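Local coordinates for protein glycine betaine/carnitine/choline ABC transporter (Staphylococcus aureus subsp. aureus Mu50, PDB 3O66) that probably binds glycine betaine, carnitine or choline as the substrate-binding component of an ABC transporter and hands it on for uptake, at residues Gly200-Ala204 with Tyr205-Val209; Gly246-Thr250 with Ser251-Arg255. All coordinates share one frame; numbering follows the deposited sequence. Where two conformers were deposited one is given.

Contact 1: Gly200-Ala204 with Tyr205-Val209; sequences GRIAA and YDLKV
Tyr205 and Arg201 run side by side because both first torsions set CG opposite the carbonyl carbon (chi1 -55° in Tyr205, -73° in Arg201). Arg201 CB makes an off-centre CH-pi contact, 4.3 Å from the Tyr205 ring centroid, and Arg201 CG lies by Tyr205 CE2. The polar ends find partners elsewhere: Arg201 NE bridges to Asp199, and Tyr205 OH bonds Asp183. Ala204 CB adds an apolar contact at 3.8 Å from Tyr205 CD1.

The same tyrosine ends the helical turn. Its N donates to Arg201 O at 2.8 Å. Asp206 then takes positive phi. Leu207 N comes back to Ile202 O at 3.0 Å, in the carbonyl plane and on a lone pair. A water lies 3.2 Å from Ile202 O and 2.7 Å from Leu207 O, placed between the two carbonyls.

Beyond the turn, the Ile202 and Val209 side chains cross at about a right angle, with Ile202 CD1 3.9 Å from Val209 CG2. Ile202 and Leu207 also touch Met119 of strand 116-120. This is a Schellman-like helix C-terminus. The six-to-one bond and the positive-phi residue are present, but the five-to-two pair, Asp206 N and Ala203 O, is long at 3.5 Å. It leads into the edge strand 208-209 of a five-stranded mixed sheet in a periplasmic-binding-protein type fold.

Contact 2: Gly246-Thr250 with Ser251-Arg255; sequences GKIST and SEMQR
Ser249 OG accepts from Glu252 N at 3.1 Å and caps the start of helix 250-261. The hydroxyl oxygen sits between the backbone N and the carbonyl carbon (chi1 63°), where it can turn back toward the first turn. The regular helix bonds follow at once: Met253 N to Ser249 O and Gln254 N to Thr250 O, each 3.0 Å.

Around the cap, Ile248 CG2 rests on the first turn, 4.0 Å from CB of Met253, a selenomethionine here. Ile248 CG2 also lies 4.1 Å from Glu252 CB. Thr250 CG2 meets Gln254 NE2 at 3.7 Å, and that amide nitrogen bonds Ser197 O outside the segments.

Farther out, Ile248 packs on Met27 of helix 19-35 and Phe274 of helix 267-277, and Met253 lies on helix 19-35 through Ile23 and Ile24. On the Ser249 OG side, Arg255 grips Glu252 OE1 side-on, NH1 at 2.9 Å and NE at 3.0 Å, with the oxygen in the guanidinium plane. Glu252 has two conformers and this salt bridge belongs to one of them, so it is less certain. Ser251 O lies over one face of that guanidinium.

The amide of Glu252 has no earlier helical turn to accept from it, and Ser249 OG supplies the acceptor. A carboxylate at this end, as in Glu252, is probably favoured by the helix dipole.

Overall arrangement
Contacts 1 and 2 follow in series along the chain, and their centres are 13 Å apart. They meet mainly at Gln254, one turn into helix 250-261. Its OE1 lies 3.5 Å from Ile202 CG2, and its NE2 is 4.1 Å from Val209 CG2. Ala203 CB adds contacts at 3.9 Å with Gln254 O and 4.0 Å with Arg255 N. The helix capped in contact 2 thus packs on the short helix and edge strand of contact 1. It also packs on helix 19-35, which follows strand 12-16 of one sheet. Contact 1 belongs to the other sheet. The two contacts therefore probably meet where the halves of the binding-protein fold adjoin.

Contact 1: Gly200-Ala204 with Tyr205-Val209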
ATOM      1  N   GLY A 200      -8.561  -3.401  -5.384  1.00 23.83           N
ATOM      2  CA  GLY A 200      -9.276  -3.061  -6.613  1.00 25.04           C
ATOM      3  C   GLY A 200     -10.799  -3.140  -6.528  1.00 25.44           C
ATOM      4  O   GLY A 200     -11.522  -2.499  -7.295  1.00 26.46           O
ATOM      5  N   ARG A 201     -11.310  -3.955  -5.627  1.00 25.37           N
ATOM      6  CA  ARG A 201     -12.759  -4.083  -5.533  1.00 25.22           C
ATOM      7  C   ARG A 201     -13.388  -2.821  -4.967  1.00 24.63           C
ATOM      8  O   ARG A 201     -14.595  -2.582  -5.138  1.00 25.74           O
ATOM      9  CB  ARG A 201     -13.169  -5.367  -4.794  1.00 25.59           C
ATOM     10  CG  ARG A 201     -12.935  -6.611  -5.674  1.00 27.70           C
ATOM     11  CD  ARG A 201     -12.873  -7.886  -4.859  1.00 29.15           C
ATOM     12  NE  ARG A 201     -11.653  -7.947  -4.036  1.00 28.46           N
ATOM     13  CZ  ARG A 201     -11.092  -9.093  -3.661  1.00 29.50           C
ATOM     14  NH1 ARG A 201      -9.993  -9.101  -2.920  1.00 29.31           N
ATOM     15  NH2 ARG A 201     -11.651 -10.246  -4.032  1.00 29.87           N
ATOM     16  N   ILE A 202     -12.576  -1.994  -4.317  1.00 23.05           N
ATOM     17  CA  ILE A 202     -13.082  -0.695  -3.869  1.00 22.53           C
ATOM     18  C   ILE A 202     -13.476   0.125  -5.106  1.00 22.95           C
ATOM     19  O   ILE A 202     -14.501   0.805  -5.106  1.00 22.25           O
ATOM     20  CB  ILE A 202     -12.036   0.066  -3.025  1.00 21.99           C
ATOM     21  CG1 ILE A 202     -11.806  -0.660  -1.680  1.00 21.87           C
ATOM     22  CG2 ILE A 202     -12.497   1.482  -2.798  1.00 21.72           C
ATOM     23  CD1 ILE A 202     -10.537  -0.221  -0.947  1.00 23.82           C
ATOM     24  N   ALA A 203     -12.666   0.030  -6.163  1.00 23.97           N
ATOM     25  CA  ALA A 203     -12.993   0.661  -7.456  1.00 26.47           C
ATOM     26  C   ALA A 203     -14.093  -0.131  -8.181  1.00 28.19           C
ATOM     27  O   ALA A 203     -15.009   0.448  -8.775  1.00 30.40           O
ATOM     28  CB  ALA A 203     -11.709   0.804  -8.365  1.00 25.54           C
ATOM     29  N   ALA A 204     -14.034  -1.452  -8.139  1.00 28.34           N
ATOM     30  CA  ALA A 204     -15.013  -2.215  -8.907  1.00 29.91           C
ATOM     31  C   ALA A 204     -16.435  -2.035  -8.375  1.00 30.55           C
ATOM     32  O   ALA A 204     -17.397  -2.013  -9.167  1.00 31.26           O
ATOM     33  CB  ALA A 204     -14.643  -3.690  -8.950  1.00 30.63           C
ATOM     34  N   TYR A 205     -16.559  -1.891  -7.050  1.00 29.21           N
ATOM     35  CA  TYR A 205     -17.860  -1.855  -6.383  1.00 30.48           C
ATOM     36  C   TYR A 205     -18.200  -0.482  -5.841  1.00 30.64           C
ATOM     37  O   TYR A 205     -19.217  -0.319  -5.148  1.00 31.06           O
ATOM     38  CB  TYR A 205     -17.912  -2.864  -5.237  1.00 29.03           C
ATOM     39  CG  TYR A 205     -17.576  -4.270  -5.632  1.00 30.49           C
ATOM     40  CD1 TYR A 205     -17.734  -4.710  -6.954  1.00 33.19           C
ATOM     41  CD2 TYR A 205     -17.154  -5.186  -4.681  1.00 30.07           C
ATOM     42  CE1 TYR A 205     -17.430  -6.003  -7.319  1.00 35.74           C
ATOM     43  CE2 TYR A 205     -16.853  -6.496  -5.033  1.00 31.81           C
ATOM     44  CZ  TYR A 205     -16.998  -6.894  -6.353  1.00 34.37           C
ATOM     45  OH  TYR A 205     -16.705  -8.179  -6.715  1.00 35.45           O
ATOM     46  N   ASP A 206     -17.369   0.505  -6.180  1.00 30.80           N
ATOM     47  CA  ASP A 206     -17.556   1.894  -5.757  1.00 31.79           C
ATOM     48  C   ASP A 206     -17.781   1.982  -4.230  1.00 29.41           C
ATOM     49  O   ASP A 206     -18.732   2.603  -3.769  1.00 30.41           O
ATOM     50  CB  ASP A 206     -18.713   2.546  -6.553  1.00 34.75           C
ATOM     51  CG  ASP A 206     -18.679   4.059  -6.513  1.00 38.94           C
ATOM     52  OD1 ASP A 206     -17.609   4.661  -6.283  1.00 43.21           O
ATOM     53  OD2 ASP A 206     -19.742   4.665  -6.716  1.00 45.85           O
ATOM     54  N   LEU A 207     -16.921   1.323  -3.465  1.00 26.24           N
ATOM     55  CA  LEU A 207     -17.033   1.307  -1.991  1.00 25.09           C
ATOM     56  C   LEU A 207     -16.504   2.632  -1.421  1.00 25.20           C
ATOM     57  O   LEU A 207     -15.730   3.328  -2.088  1.00 25.93           O
ATOM     58  CB  LEU A 207     -16.255   0.126  -1.419  1.00 23.56           C
ATOM     59  CG  LEU A 207     -16.623  -1.301  -1.876  1.00 23.88           C
ATOM     60  CD1 LEU A 207     -15.679  -2.338  -1.248  1.00 21.88           C
ATOM     61  CD2 LEU A 207     -18.082  -1.630  -1.512  1.00 25.78           C
ATOM     62  N   LYS A 208     -16.963   2.996  -0.224  1.00 24.53           N
ATOM     63  CA  LYS A 208     -16.572   4.224   0.448  1.00 25.50           C
ATOM     64  C   LYS A 208     -15.634   3.871   1.600  1.00 24.55           C
ATOM     65  O   LYS A 208     -16.012   3.179   2.543  1.00 24.62           O
ATOM     66  CB  LYS A 208     -17.814   4.972   0.973  1.00 26.23           C
ATOM     67  CG  LYS A 208     -17.484   6.135   1.960  1.00 28.54           C
ATOM     68  CD  LYS A 208     -17.114   7.434   1.220  1.00 30.03           C
ATOM     69  CE  LYS A 208     -16.656   8.512   2.230  1.00 30.77           C
ATOM     70  NZ  LYS A 208     -16.040   9.615   1.478  1.00 32.34           N
ATOM     71  N   VAL A 209     -14.392   4.313   1.511  1.00 24.17           N
ATOM     72  CA  VAL A 209     -13.409   4.046   2.583  1.00 24.38           C
ATOM     73  C   VAL A 209     -13.530   5.165   3.587  1.00 25.05           C
ATOM     74  O   VAL A 209     -13.526   6.342   3.184  1.00 26.65           O
ATOM     75  CB  VAL A 209     -12.012   3.991   2.006  1.00 23.39           C
ATOM     76  CG1 VAL A 209     -10.957   3.728   3.146  1.00 24.35           C
ATOM     77  CG2 VAL A 209     -11.970   2.912   0.897  1.00 24.66           C
TER
HETATM   78  O   HOH W   1     -14.881   3.934  -4.599  1.00 35.06           O

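Contact 2: Gly246-Thr250 with Ser251-Arg255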
ATOM      1  N   GLY A 246       4.269  11.048  -5.502  1.00 25.32           N
ATOM      2  CA  GLY A 246       2.961  11.714  -5.566  1.00 25.80           C
ATOM      3  C   GLY A 246       2.052  11.361  -6.743  1.00 26.37           C
ATOM      4  O   GLY A 246       0.910  11.826  -6.802  1.00 28.24           O
ATOM      5  N   LYS A 247       2.519  10.546  -7.687  1.00 25.97           N
ATOM      6  CA  LYS A 247       1.746  10.284  -8.923  1.00 26.46           C
ATOM      7  C   LYS A 247       0.639   9.207  -8.880  1.00 27.03           C
ATOM      8  O   LYS A 247      -0.094   8.983  -9.881  1.00 28.35           O
ATOM      9  CB  LYS A 247       2.671  10.036 -10.115  1.00 25.44           C
ATOM     10  CG  LYS A 247       3.834  11.020 -10.265  1.00 25.57           C
ATOM     11  CD  LYS A 247       3.423  12.475 -10.635  1.00 27.33           C
ATOM     12  CE  LYS A 247       4.549  13.479 -10.266  1.00 27.73           C
ATOM     13  NZ  LYS A 247       5.739  13.353 -11.218  1.00 34.46           N
ATOM     14  N   ILE A 248       0.520   8.522  -7.744  1.00 26.13           N
ATOM     15  CA  ILE A 248      -0.508   7.511  -7.589  1.00 25.45           C
ATOM     16  C   ILE A 248      -1.285   7.760  -6.314  1.00 24.75           C
ATOM     17  O   ILE A 248      -0.802   7.423  -5.206  1.00 24.80           O
ATOM     18  CB  ILE A 248       0.087   6.068  -7.601  1.00 25.80           C
ATOM     19  CG1 ILE A 248       1.074   5.889  -8.772  1.00 27.26           C
ATOM     20  CG2 ILE A 248      -1.036   5.032  -7.676  1.00 25.69           C
ATOM     21  CD1 ILE A 248       1.709   4.515  -8.847  1.00 28.94           C
ATOM     22  N   SER A 249      -2.460   8.375  -6.442  1.00 23.48           N
ATOM     23  CA  SER A 249      -3.318   8.573  -5.260  1.00 22.92           C
ATOM     24  C   SER A 249      -3.839   7.222  -4.792  1.00 21.84           C
ATOM     25  O   SER A 249      -3.717   6.246  -5.507  1.00 20.47           O
ATOM     26  CB  SER A 249      -4.491   9.479  -5.579  1.00 23.54           C
ATOM     27  OG  SER A 249      -5.349   8.914  -6.555  1.00 20.35           O
ATOM     28  N   THR A 250      -4.430   7.163  -3.608  1.00 20.98           N
ATOM     29  CA  THR A 250      -5.094   5.921  -3.187  1.00 21.69           C
ATOM     30  C   THR A 250      -6.193   5.446  -4.161  1.00 21.13           C
ATOM     31  O   THR A 250      -6.243   4.252  -4.510  1.00 20.92           O
ATOM     32  CB  THR A 250      -5.583   6.041  -1.746  1.00 22.13           C
ATOM     33  OG1 THR A 250      -4.430   6.333  -0.941  1.00 23.38           O
ATOM     34  CG2 THR A 250      -6.219   4.730  -1.241  1.00 23.85           C
ATOM     35  N   SER A 251      -7.015   6.382  -4.622  1.00 20.30           N
ATOM     36  CA  SER A 251      -8.076   6.111  -5.622  1.00 20.93           C
ATOM     37  C   SER A 251      -7.480   5.534  -6.920  1.00 20.32           C
ATOM     38  O   SER A 251      -8.026   4.633  -7.533  1.00 20.77           O
ATOM     39  CB  SER A 251      -8.808   7.421  -5.973  1.00 21.54           C
ATOM     40  OG  SER A 251      -9.504   7.943  -4.846  1.00 26.09           O
ATOM     41  N   GLU A 252      -6.332   6.057  -7.327  0.50 19.88           N
ATOM     42  CA  GLU A 252      -5.676   5.581  -8.546  0.50 19.28           C
ATOM     43  C   GLU A 252      -5.102   4.175  -8.366  0.50 19.53           C
ATOM     44  O   GLU A 252      -5.194   3.351  -9.271  0.50 19.20           O
ATOM     45  CB  GLU A 252      -4.578   6.554  -8.987  0.50 18.92           C
ATOM     46  CG  GLU A 252      -4.005   6.260 -10.354  0.50 17.69           C
ATOM     47  CD  GLU A 252      -5.032   6.405 -11.470  0.50 21.43           C
ATOM     48  OE1 GLU A 252      -6.091   7.048 -11.262  0.50 19.93           O
ATOM     49  OE2 GLU A 252      -4.745   5.896 -12.578  0.50 23.48           O
HETATM   50  N   MSE A 253      -4.526   3.896  -7.199  1.00 19.89           N
HETATM   51  CA  MSE A 253      -4.001   2.543  -6.910  1.00 20.25           C
HETATM   52  C   MSE A 253      -5.140   1.538  -6.898  1.00 20.48           C
HETATM   53  O   MSE A 253      -4.944   0.411  -7.346  1.00 21.16           O
HETATM   54  CB  MSE A 253      -3.277   2.498  -5.555  1.00 19.55           C
HETATM   55  CG  MSE A 253      -2.405   1.214  -5.324  1.00 20.37           C
HETATM   56 SE   MSE A 253      -0.939   1.078  -6.648  0.75 22.96          SE
HETATM   57  CE  MSE A 253      -1.648  -0.354  -7.782  1.00 19.87           C
ATOM     58  N   GLN A 254      -6.298   1.928  -6.350  1.00 19.52           N
ATOM     59  CA  GLN A 254      -7.483   1.070  -6.394  1.00 20.17           C
ATOM     60  C   GLN A 254      -7.832   0.741  -7.841  1.00 20.36           C
ATOM     61  O   GLN A 254      -8.021  -0.442  -8.184  1.00 21.92           O
ATOM     62  CB  GLN A 254      -8.680   1.719  -5.703  1.00 19.84           C
ATOM     63  CG  GLN A 254      -8.546   1.850  -4.163  1.00 19.48           C
ATOM     64  CD  GLN A 254      -9.447   2.937  -3.631  1.00 20.41           C
ATOM     65  OE1 GLN A 254     -10.206   3.547  -4.397  1.00 19.66           O
ATOM     66  NE2 GLN A 254      -9.390   3.188  -2.322  1.00 19.20           N
ATOM     67  N   ARG A 255      -7.861   1.774  -8.696  1.00 19.92           N
ATOM     68  CA  ARG A 255      -8.151   1.585 -10.116  1.00 20.61           C
ATOM     69  C   ARG A 255      -7.136   0.699 -10.823  1.00 20.57           C
ATOM     70  O   ARG A 255      -7.510  -0.142 -11.651  1.00 21.11           O
ATOM     71  CB  ARG A 255      -8.286   2.926 -10.892  1.00 21.62           C
ATOM     72  CG  ARG A 255      -9.638   3.639 -10.675  1.00 23.87           C
ATOM     73  CD  ARG A 255      -9.745   4.933 -11.537  1.00 25.01           C
ATOM     74  NE  ARG A 255      -8.876   5.986 -11.008  1.00 26.28           N
ATOM     75  CZ  ARG A 255      -9.203   6.813 -10.013  1.00 25.34           C
ATOM     76  NH1 ARG A 255      -8.333   7.723  -9.612  1.00 24.64           N
ATOM     77  NH2 ARG A 255     -10.388   6.723  -9.405  1.00 25.71           N
TER